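GlcNAc Inducible Gene 2, GIG2 (Candida albicans, PDB 6AKZ) is probably an iron-dependent oxygenase of the DUF1479 family with a cupin-type core, encoded by a gene induced by N-acetylglucosamine. Local coordinates at residues Ile69-Lys83 against Met145-Tyr157. Residues are numbered along the deposited sequence; the frame is centred on the assembly and turned at random.
Sequences IKDNKLPQQVSELFK and MKAIFKAMSKEFY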
ATOM      1  N   ILE A  69     -19.436  -9.894   6.158  1.00 21.22           N
ATOM      2  CA  ILE A  69     -18.916  -8.869   7.046  1.00 23.95           C
ATOM      3  C   ILE A  69     -20.054  -8.374   7.913  1.00 26.29           C
ATOM      4  O   ILE A  69     -20.999  -7.743   7.398  1.00 27.04           O
ATOM      5  CB  ILE A  69     -18.280  -7.732   6.280  1.00 23.18           C
ATOM      6  CG1 ILE A  69     -17.046  -8.302   5.550  1.00 24.61           C
ATOM      7  CG2 ILE A  69     -17.942  -6.553   7.204  1.00 23.55           C
ATOM      8  CD1 ILE A  69     -16.458  -7.364   4.526  1.00 26.28           C
ATOM      9  N   LYS A  70     -20.028  -8.722   9.196  1.00 25.69           N
ATOM     10  CA  LYS A  70     -21.131  -8.345  10.103  1.00 25.40           C
ATOM     11  C   LYS A  70     -20.539  -7.409  11.104  1.00 28.02           C
ATOM     12  O   LYS A  70     -19.413  -7.640  11.512  1.00 23.64           O
ATOM     13  CB  LYS A  70     -21.685  -9.575  10.807  1.00 29.47           C
ATOM     14  CG  LYS A  70     -22.216 -10.673   9.918  1.00 35.08           C
ATOM     15  CD  LYS A  70     -23.515 -10.304   9.178  1.00 40.82           C
ATOM     16  CE  LYS A  70     -23.374  -9.305   8.012  1.00 48.53           C
ATOM     17  NZ  LYS A  70     -24.358  -9.355   6.859  1.00 40.92           N
ATOM     18  N   ASP A  71     -21.245  -6.329  11.456  1.00 26.76           N
ATOM     19  CA  ASP A  71     -20.779  -5.353  12.458  1.00 29.93           C
ATOM     20  C   ASP A  71     -19.423  -4.731  12.089  1.00 27.89           C
ATOM     21  O   ASP A  71     -18.596  -4.571  12.967  1.00 23.13           O
ATOM     22  CB  ASP A  71     -20.695  -6.021  13.851  1.00 35.86           C
ATOM     23  CG  ASP A  71     -22.049  -6.519  14.341  1.00 49.66           C
ATOM     24  OD1 ASP A  71     -23.062  -5.822  14.126  1.00 53.67           O
ATOM     25  OD2 ASP A  71     -22.114  -7.616  14.931  1.00 56.22           O
ATOM     26  N   ASN A  72     -19.235  -4.413  10.794  1.00 23.96           N
ATOM     27  CA  ASN A  72     -18.005  -3.905  10.248  1.00 24.95           C
ATOM     28  C   ASN A  72     -16.730  -4.606  10.719  1.00 20.59           C
ATOM     29  O   ASN A  72     -15.772  -3.949  11.024  1.00 19.40           O
ATOM     30  CB  ASN A  72     -17.892  -2.417  10.511  1.00 28.70           C
ATOM     31  CG  ASN A  72     -19.127  -1.672  10.070  1.00 34.30           C
ATOM     32  OD1 ASN A  72     -19.415  -1.591   8.896  1.00 32.33           O
ATOM     33  ND2 ASN A  72     -19.917  -1.248  11.029  1.00 40.92           N
ATOM     34  N   LYS A  73     -16.761  -5.950  10.748  1.00 21.08           N
ATOM     35  CA  LYS A  73     -15.627  -6.782  11.119  1.00 21.78           C
ATOM     36  C   LYS A  73     -15.488  -7.874  10.139  1.00 19.22           C
ATOM     37  O   LYS A  73     -16.473  -8.452   9.740  1.00 19.69           O
ATOM     38  CB  LYS A  73     -15.843  -7.492  12.460  1.00 25.94           C
ATOM     39  CG  LYS A  73     -15.914  -6.554  13.591  1.00 35.07           C
ATOM     40  CD  LYS A  73     -16.338  -7.237  14.895  1.00 37.18           C
ATOM     41  CE  LYS A  73     -16.923  -6.166  15.819  1.00 40.21           C
ATOM     42  NZ  LYS A  73     -17.261  -6.732  17.153  1.00 43.04           N
ATOM     43  N   LEU A  74     -14.238  -8.219   9.809  1.00 18.13           N
ATOM     44  CA  LEU A  74     -14.038  -9.432   9.057  1.00 16.70           C
ATOM     45  C   LEU A  74     -14.350 -10.556  10.039  1.00 18.16           C
ATOM     46  O   LEU A  74     -13.911 -10.486  11.209  1.00 17.45           O
ATOM     47  CB  LEU A  74     -12.613  -9.576   8.561  1.00 15.47           C
ATOM     48  CG  LEU A  74     -12.117  -8.525   7.549  1.00 13.70           C
ATOM     49  CD1 LEU A  74     -10.659  -8.819   7.212  1.00 15.24           C
ATOM     50  CD2 LEU A  74     -12.938  -8.461   6.274  1.00 15.89           C
ATOM     51  N   PRO A  75     -15.093 -11.566   9.582  1.00 19.08           N
ATOM     52  CA  PRO A  75     -15.126 -12.844  10.382  1.00 19.67           C
ATOM     53  C   PRO A  75     -13.755 -13.397  10.749  1.00 20.27           C
ATOM     54  O   PRO A  75     -12.809 -13.270   9.943  1.00 15.29           O
ATOM     55  CB  PRO A  75     -15.810 -13.818   9.441  1.00 20.09           C
ATOM     56  CG  PRO A  75     -15.957 -13.162   8.160  1.00 20.54           C
ATOM     57  CD  PRO A  75     -15.695 -11.719   8.254  1.00 20.40           C
ATOM     58  N   GLN A  76     -13.700 -14.107  11.889  1.00 18.71           N
ATOM     59  CA  GLN A  76     -12.493 -14.644  12.426  1.00 21.26           C
ATOM     60  C   GLN A  76     -11.669 -15.430  11.415  1.00 19.72           C
ATOM     61  O   GLN A  76     -10.468 -15.204  11.305  1.00 18.20           O
ATOM     62  CB  GLN A  76     -12.796 -15.475  13.715  1.00 26.71           C
ATOM     63  CG  GLN A  76     -11.597 -16.165  14.357  1.00 33.25           C
ATOM     64  CD  GLN A  76     -11.970 -17.494  15.039  1.00 42.81           C
ATOM     65  OE1 GLN A  76     -12.521 -18.440  14.419  1.00 47.55           O
ATOM     66  NE2 GLN A  76     -11.653 -17.581  16.307  1.00 47.11           N
ATOM     67  N   GLN A  77     -12.256 -16.385  10.708  1.00 17.50           N
ATOM     68  CA  GLN A  77     -11.452 -17.172   9.774  1.00 21.74           C
ATOM     69  C   GLN A  77     -10.843 -16.304   8.637  1.00 18.67           C
ATOM     70  O   GLN A  77      -9.709 -16.516   8.164  1.00 19.48           O
ATOM     71  CB  GLN A  77     -12.344 -18.253   9.183  1.00 28.08           C
ATOM     72  CG  GLN A  77     -11.789 -19.115   8.064  1.00 37.59           C
ATOM     73  CD  GLN A  77     -12.921 -19.869   7.345  1.00 47.70           C
ATOM     74  OE1 GLN A  77     -14.012 -19.334   7.162  1.00 56.55           O
ATOM     75  NE2 GLN A  77     -12.649 -21.112   6.918  1.00 47.12           N
ATOM     76  N   VAL A  78     -11.610 -15.341   8.206  1.00 17.79           N
ATOM     77  CA  VAL A  78     -11.107 -14.443   7.117  1.00 16.46           C
ATOM     78  C   VAL A  78      -9.929 -13.551   7.642  1.00 15.33           C
ATOM     79  O   VAL A  78      -8.864 -13.333   6.993  1.00 13.93           O
ATOM     80  CB  VAL A  78     -12.254 -13.612   6.585  1.00 17.21           C
ATOM     81  CG1 VAL A  78     -11.785 -12.522   5.608  1.00 17.07           C
ATOM     82  CG2 VAL A  78     -13.322 -14.514   5.965  1.00 19.37           C
ATOM     83  N   SER A  79     -10.132 -13.005   8.841  1.00 14.92           N
ATOM     84  CA  SER A  79      -9.118 -12.220   9.517  1.00 14.80           C
ATOM     85  C   SER A  79      -7.836 -12.940   9.655  1.00 16.51           C
ATOM     86  O   SER A  79      -6.753 -12.401   9.294  1.00 15.25           O
ATOM     87  CB  SER A  79      -9.650 -11.725  10.893  1.00 15.03           C
ATOM     88  OG  SER A  79      -8.649 -11.055  11.670  1.00 15.61           O
ATOM     89  N   GLU A  80      -7.893 -14.187  10.168  1.00 15.61           N
ATOM     90  CA  GLU A  80      -6.711 -14.962  10.327  1.00 16.33           C
ATOM     91  C   GLU A  80      -5.978 -15.215   9.025  1.00 14.95           C
ATOM     92  O   GLU A  80      -4.746 -15.070   8.940  1.00 15.36           O
ATOM     93  CB  GLU A  80      -7.044 -16.303  10.997  1.00 19.51           C
ATOM     94  CG  GLU A  80      -7.632 -16.123  12.362  1.00 24.80           C
ATOM     95  CD  GLU A  80      -8.065 -17.471  12.985  1.00 32.74           C
ATOM     96  OE1 GLU A  80      -8.504 -18.406  12.249  1.00 38.10           O
ATOM     97  OE2 GLU A  80      -8.055 -17.526  14.215  1.00 42.88           O
ATOM     98  N   LEU A  81      -6.726 -15.554   8.013  1.00 13.36           N
ATOM     99  CA  LEU A  81      -6.103 -15.775   6.686  1.00 13.46           C
ATOM    100  C   LEU A  81      -5.511 -14.435   6.099  1.00 13.51           C
ATOM    101  O   LEU A  81      -4.431 -14.411   5.457  1.00 12.80           O
ATOM    102  CB  LEU A  81      -7.121 -16.417   5.726  1.00 16.77           C
ATOM    103  CG  LEU A  81      -7.383 -17.879   6.020  1.00 19.88           C
ATOM    104  CD1 LEU A  81      -8.710 -18.338   5.454  1.00 23.61           C
ATOM    105  CD2 LEU A  81      -6.159 -18.637   5.534  1.00 22.52           C
ATOM    106  N   PHE A  82      -6.233 -13.362   6.274  1.00 12.12           N
ATOM    107  CA  PHE A  82      -5.810 -12.036   5.769  1.00 12.57           C
ATOM    108  C   PHE A  82      -4.516 -11.605   6.470  1.00 13.66           C
ATOM    109  O   PHE A  82      -3.584 -11.225   5.792  1.00 14.57           O
ATOM    110  CB  PHE A  82      -6.845 -10.988   5.958  1.00 12.89           C
ATOM    111  CG  PHE A  82      -6.333  -9.593   5.646  1.00 11.45           C
ATOM    112  CD1 PHE A  82      -5.966  -9.248   4.364  1.00 13.67           C
ATOM    113  CD2 PHE A  82      -6.172  -8.692   6.678  1.00 13.14           C
ATOM    114  CE1 PHE A  82      -5.516  -7.967   4.086  1.00 13.75           C
ATOM    115  CE2 PHE A  82      -5.668  -7.437   6.434  1.00 14.27           C
ATOM    116  CZ  PHE A  82      -5.271  -7.103   5.133  1.00 14.92           C
ATOM    117  N   LYS A  83      -4.407 -11.745   7.807  1.00 13.22           N
ATOM    118  CA  LYS A  83      -3.175 -11.374   8.438  1.00 14.41           C
ATOM    119  C   LYS A  83      -1.972 -12.220   8.000  1.00 12.93           C
ATOM    120  O   LYS A  83      -0.861 -11.732   8.048  1.00 15.24           O
ATOM    121  CB  LYS A  83      -3.292 -11.350   9.949  1.00 15.84           C
ATOM    122  CG  LYS A  83      -4.301 -10.307  10.423  1.00 17.23           C
ATOM    123  CD  LYS A  83      -4.110 -10.011  11.904  1.00 21.02           C
ATOM    124  CE  LYS A  83      -4.818  -8.742  12.272  1.00 22.25           C
ATOM    125  NZ  LYS A  83      -4.410  -8.136  13.593  1.00 25.14           N
ATOM    126  N   MET A 145     -18.625   0.659   0.490  1.00 13.58           N
ATOM    127  CA  MET A 145     -17.192   0.885   0.447  1.00 14.09           C
ATOM    128  C   MET A 145     -16.737   1.399   1.815  1.00 13.45           C
ATOM    129  O   MET A 145     -15.770   0.955   2.321  1.00 15.42           O
ATOM    130  CB  MET A 145     -16.782   1.865  -0.626  1.00 18.21           C
ATOM    131  CG  MET A 145     -17.172   1.349  -1.985  1.00 22.75           C
ATOM    132  SD  MET A 145     -16.057   0.044  -2.427  1.00 38.00           S
ATOM    133  CE  MET A 145     -16.602  -1.252  -1.349  1.00 43.46           C
ATOM    134  N   LYS A 146     -17.452   2.371   2.378  1.00 13.40           N
ATOM    135  CA  LYS A 146     -17.068   2.816   3.715  1.00 13.14           C
ATOM    136  C   LYS A 146     -16.995   1.617   4.695  1.00 12.82           C
ATOM    137  O   LYS A 146     -16.132   1.557   5.561  1.00 12.77           O
ATOM    138  CB  LYS A 146     -18.069   3.829   4.252  1.00 13.53           C
ATOM    139  CG  LYS A 146     -17.992   5.161   3.456  1.00 14.82           C
ATOM    140  CD  LYS A 146     -18.925   6.201   4.118  1.00 18.72           C
ATOM    141  CE  LYS A 146     -18.679   7.574   3.560  1.00 22.95           C
ATOM    142  NZ  LYS A 146     -19.438   8.653   4.233  1.00 27.76           N
ATOM    143  N   ALA A 147     -17.948   0.731   4.575  1.00 11.82           N
ATOM    144  CA  ALA A 147     -18.052  -0.445   5.431  1.00 12.00           C
ATOM    145  C   ALA A 147     -16.819  -1.322   5.335  1.00 13.73           C
ATOM    146  O   ALA A 147     -16.256  -1.739   6.364  1.00 13.98           O
ATOM    147  CB  ALA A 147     -19.311  -1.260   5.121  1.00 12.75           C
ATOM    148  N   ILE A 148     -16.369  -1.620   4.134  1.00 14.58           N
ATOM    149  CA  ILE A 148     -15.202  -2.510   4.023  1.00 12.26           C
ATOM    150  C   ILE A 148     -13.945  -1.850   4.521  1.00 11.98           C
ATOM    151  O   ILE A 148     -13.113  -2.506   5.128  1.00 12.59           O
ATOM    152  CB  ILE A 148     -14.956  -3.124   2.621  1.00 13.11           C
ATOM    153  CG1 ILE A 148     -14.608  -2.056   1.618  1.00 12.50           C
ATOM    154  CG2 ILE A 148     -16.200  -3.940   2.184  1.00 12.74           C
ATOM    155  CD1 ILE A 148     -14.311  -2.603   0.221  1.00 13.12           C
ATOM    156  N   PHE A 149     -13.797  -0.556   4.330  1.00 11.70           N
ATOM    157  CA  PHE A 149     -12.655   0.137   4.945  1.00 12.16           C
ATOM    158  C   PHE A 149     -12.722   0.115   6.470  1.00 12.24           C
ATOM    159  O   PHE A 149     -11.689  -0.054   7.110  1.00 11.83           O
ATOM    160  CB  PHE A 149     -12.513   1.539   4.356  1.00 12.26           C
ATOM    161  CG  PHE A 149     -11.824   1.532   3.028  1.00 11.74           C
ATOM    162  CD1 PHE A 149     -12.527   1.300   1.860  1.00 13.37           C
ATOM    163  CD2 PHE A 149     -10.436   1.670   2.959  1.00 13.32           C
ATOM    164  CE1 PHE A 149     -11.880   1.250   0.604  1.00 13.33           C
ATOM    165  CE2 PHE A 149      -9.758   1.653   1.707  1.00 14.19           C
ATOM    166  CZ  PHE A 149     -10.469   1.415   0.539  1.00 13.29           C
ATOM    167  N   LYS A 150     -13.917   0.276   7.054  1.00 13.68           N
ATOM    168  CA  LYS A 150     -14.063   0.181   8.495  1.00 14.98           C
ATOM    169  C   LYS A 150     -13.612  -1.196   8.947  1.00 13.12           C
ATOM    170  O   LYS A 150     -12.865  -1.330   9.901  1.00 14.07           O
ATOM    171  CB  LYS A 150     -15.492   0.416   8.976  1.00 18.73           C
ATOM    172  CG  LYS A 150     -15.981   1.828   8.962  1.00 27.86           C
ATOM    173  CD  LYS A 150     -17.469   1.864   9.367  1.00 34.04           C
ATOM    174  CE  LYS A 150     -18.309   2.974   8.701  1.00 40.97           C
ATOM    175  NZ  LYS A 150     -19.470   2.456   7.877  1.00 42.21           N
ATOM    176  N   ALA A 151     -14.001  -2.230   8.229  1.00 12.26           N
ATOM    177  CA  ALA A 151     -13.679  -3.611   8.645  1.00 12.05           C
ATOM    178  C   ALA A 151     -12.154  -3.863   8.532  1.00 12.38           C
ATOM    179  O   ALA A 151     -11.538  -4.407   9.424  1.00 12.48           O
ATOM    180  CB  ALA A 151     -14.417  -4.583   7.791  1.00 13.06           C
ATOM    181  N   MET A 152     -11.545  -3.379   7.444  1.00 11.31           N
ATOM    182  CA  MET A 152     -10.073  -3.480   7.299  1.00 12.27           C
ATOM    183  C   MET A 152      -9.313  -2.774   8.361  1.00 12.38           C
ATOM    184  O   MET A 152      -8.301  -3.295   8.834  1.00 12.20           O
ATOM    185  CB  MET A 152      -9.578  -3.039   5.922  1.00 12.51           C
ATOM    186  CG  MET A 152     -10.189  -3.890   4.734  1.00 12.84           C
ATOM    187  SD  MET A 152     -10.272  -5.640   4.915  1.00 13.72           S
ATOM    188  CE  MET A 152      -8.545  -6.077   4.680  1.00 13.47           C
ATOM    189  N   SER A 153      -9.804  -1.617   8.778  1.00 13.86           N
ATOM    190  CA  SER A 153      -9.101  -0.779   9.772  1.00 13.32           C
ATOM    191  C   SER A 153      -8.991  -1.491  11.129  1.00 14.48           C
ATOM    192  O   SER A 153      -8.025  -1.248  11.848  1.00 13.02           O
ATOM    193  CB  SER A 153      -9.807   0.553   9.938  1.00 13.43           C
ATOM    194  OG  SER A 153     -10.924   0.462  10.792  1.00 15.35           O
ATOM    195  N   LYS A 154      -9.929  -2.377  11.418  1.00 13.04           N
ATOM    196  CA  LYS A 154      -9.884  -3.208  12.629  1.00 14.84           C
ATOM    197  C   LYS A 154      -8.862  -4.346  12.652  1.00 14.94           C
ATOM    198  O   LYS A 154      -8.625  -4.949  13.695  1.00 13.38           O
ATOM    199  CB  LYS A 154     -11.258  -3.770  12.871  1.00 17.39           C
ATOM    200  CG  LYS A 154     -12.282  -2.661  13.068  1.00 20.16           C
ATOM    201  CD  LYS A 154     -13.572  -3.363  13.399  1.00 24.81           C
ATOM    202  CE  LYS A 154     -14.700  -2.436  13.800  1.00 27.44           C
ATOM    203  NZ  LYS A 154     -14.905  -1.357  12.893  1.00 33.62           N
ATOM    204  N   GLU A 155      -8.234  -4.602  11.516  1.00 13.73           N
ATOM    205  CA  GLU A 155      -7.137  -5.560  11.446  1.00 14.03           C
ATOM    206  C   GLU A 155      -5.852  -4.903  11.901  1.00 12.52           C
ATOM    207  O   GLU A 155      -4.916  -5.588  12.338  1.00 14.35           O
ATOM    208  CB  GLU A 155      -7.033  -6.088  10.077  1.00 14.46           C
ATOM    209  CG  GLU A 155      -8.351  -6.746   9.569  1.00 14.44           C
ATOM    210  CD  GLU A 155      -8.685  -8.040  10.325  1.00 17.81           C
ATOM    211  OE1 GLU A 155      -7.715  -8.795  10.620  1.00 17.80           O
ATOM    212  OE2 GLU A 155      -9.894  -8.293  10.698  1.00 15.53           O
ATOM    213  N   PHE A 156      -5.794  -3.582  11.861  1.00 10.29           N
ATOM    214  CA  PHE A 156      -4.565  -2.860  12.325  1.00 10.13           C
ATOM    215  C   PHE A 156      -4.796  -2.350  13.769  1.00 10.32           C
ATOM    216  O   PHE A 156      -5.959  -2.287  14.299  1.00 10.67           O
ATOM    217  CB  PHE A 156      -4.265  -1.678  11.380  1.00  9.69           C
ATOM    218  CG  PHE A 156      -3.787  -2.103  10.043  1.00  9.12           C
ATOM    219  CD1 PHE A 156      -2.413  -2.230   9.826  1.00 10.17           C
ATOM    220  CD2 PHE A 156      -4.661  -2.288   9.002  1.00 10.43           C
ATOM    221  CE1 PHE A 156      -1.942  -2.632   8.617  1.00 11.05           C
ATOM    222  CE2 PHE A 156      -4.211  -2.694   7.760  1.00  9.79           C
ATOM    223  CZ  PHE A 156      -2.864  -2.865   7.571  1.00 10.16           C
ATOM    224  N   TYR A 157      -3.713  -2.019  14.456  1.00 10.65           N
ATOM    225  CA  TYR A 157      -3.802  -1.519  15.802  1.00 10.55           C
ATOM    226  C   TYR A 157      -2.581  -0.784  16.226  1.00 11.74           C
ATOM    227  O   TYR A 157      -1.545  -0.852  15.557  1.00 11.59           O
ATOM    228  CB  TYR A 157      -3.989  -2.736  16.755  1.00 12.25           C
ATOM    229  CG  TYR A 157      -2.794  -3.612  16.961  1.00 12.48           C
ATOM    230  CD1 TYR A 157      -2.463  -4.576  16.045  1.00 12.72           C
ATOM    231  CD2 TYR A 157      -1.975  -3.441  18.079  1.00 14.02           C
ATOM    232  CE1 TYR A 157      -1.378  -5.452  16.253  1.00 15.74           C
ATOM    233  CE2 TYR A 157      -0.882  -4.283  18.308  1.00 14.74           C
ATOM    234  CZ  TYR A 157      -0.609  -5.316  17.403  1.00 15.04           C
ATOM    235  OH  TYR A 157       0.473  -6.107  17.545  1.00 17.00           O
TER
HETATM  236  O   HOH W   1     -11.963  -6.626  10.628  1.00 14.72           O
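Lys73 and Ala151 bring the two backbones closest, their CA atoms 4.5 Å apart, where the loop leading into the helix that starts at Gln76 crosses helix 143-153. The small Ala151 permits this approach: its CA makes a C-H...O contact of 3.2 Å with Asn72 O, which also takes a weak hydrogen bond from Lys154 NZ. A water bridges the two segments, accepting from Leu74 N and donating to Ala151 O and Glu155 OE2.

Glu155 lies in the type I turn Ser153-Phe156, from which its flexible side chain reaches across to Ser79 and Leu74. Bent at chi2 (-68°), it presents OE1 through its syn lone pair to Ser79 OG, at 2.7 Å, while OE2 lies against Leu74 CD1. Extended, Lys83 carries NZ to Glu155 O (2.9 Å); its charge, near OE1, would probably help stabilise the carboxylate.

Beneath this polar layer, Met152 folds its chain so that CE sits over one face of the Phe82 ring, 3.6 Å from the centroid, a CH-pi contact, while SD touches Leu74 CD1. Leu74, Phe82 and Met152 all rest on Leu88 of strand 87-91; Phe82 and Met152 also reach Leu256 of strand 256-261, so loop and helices cover part of the mixed sheet.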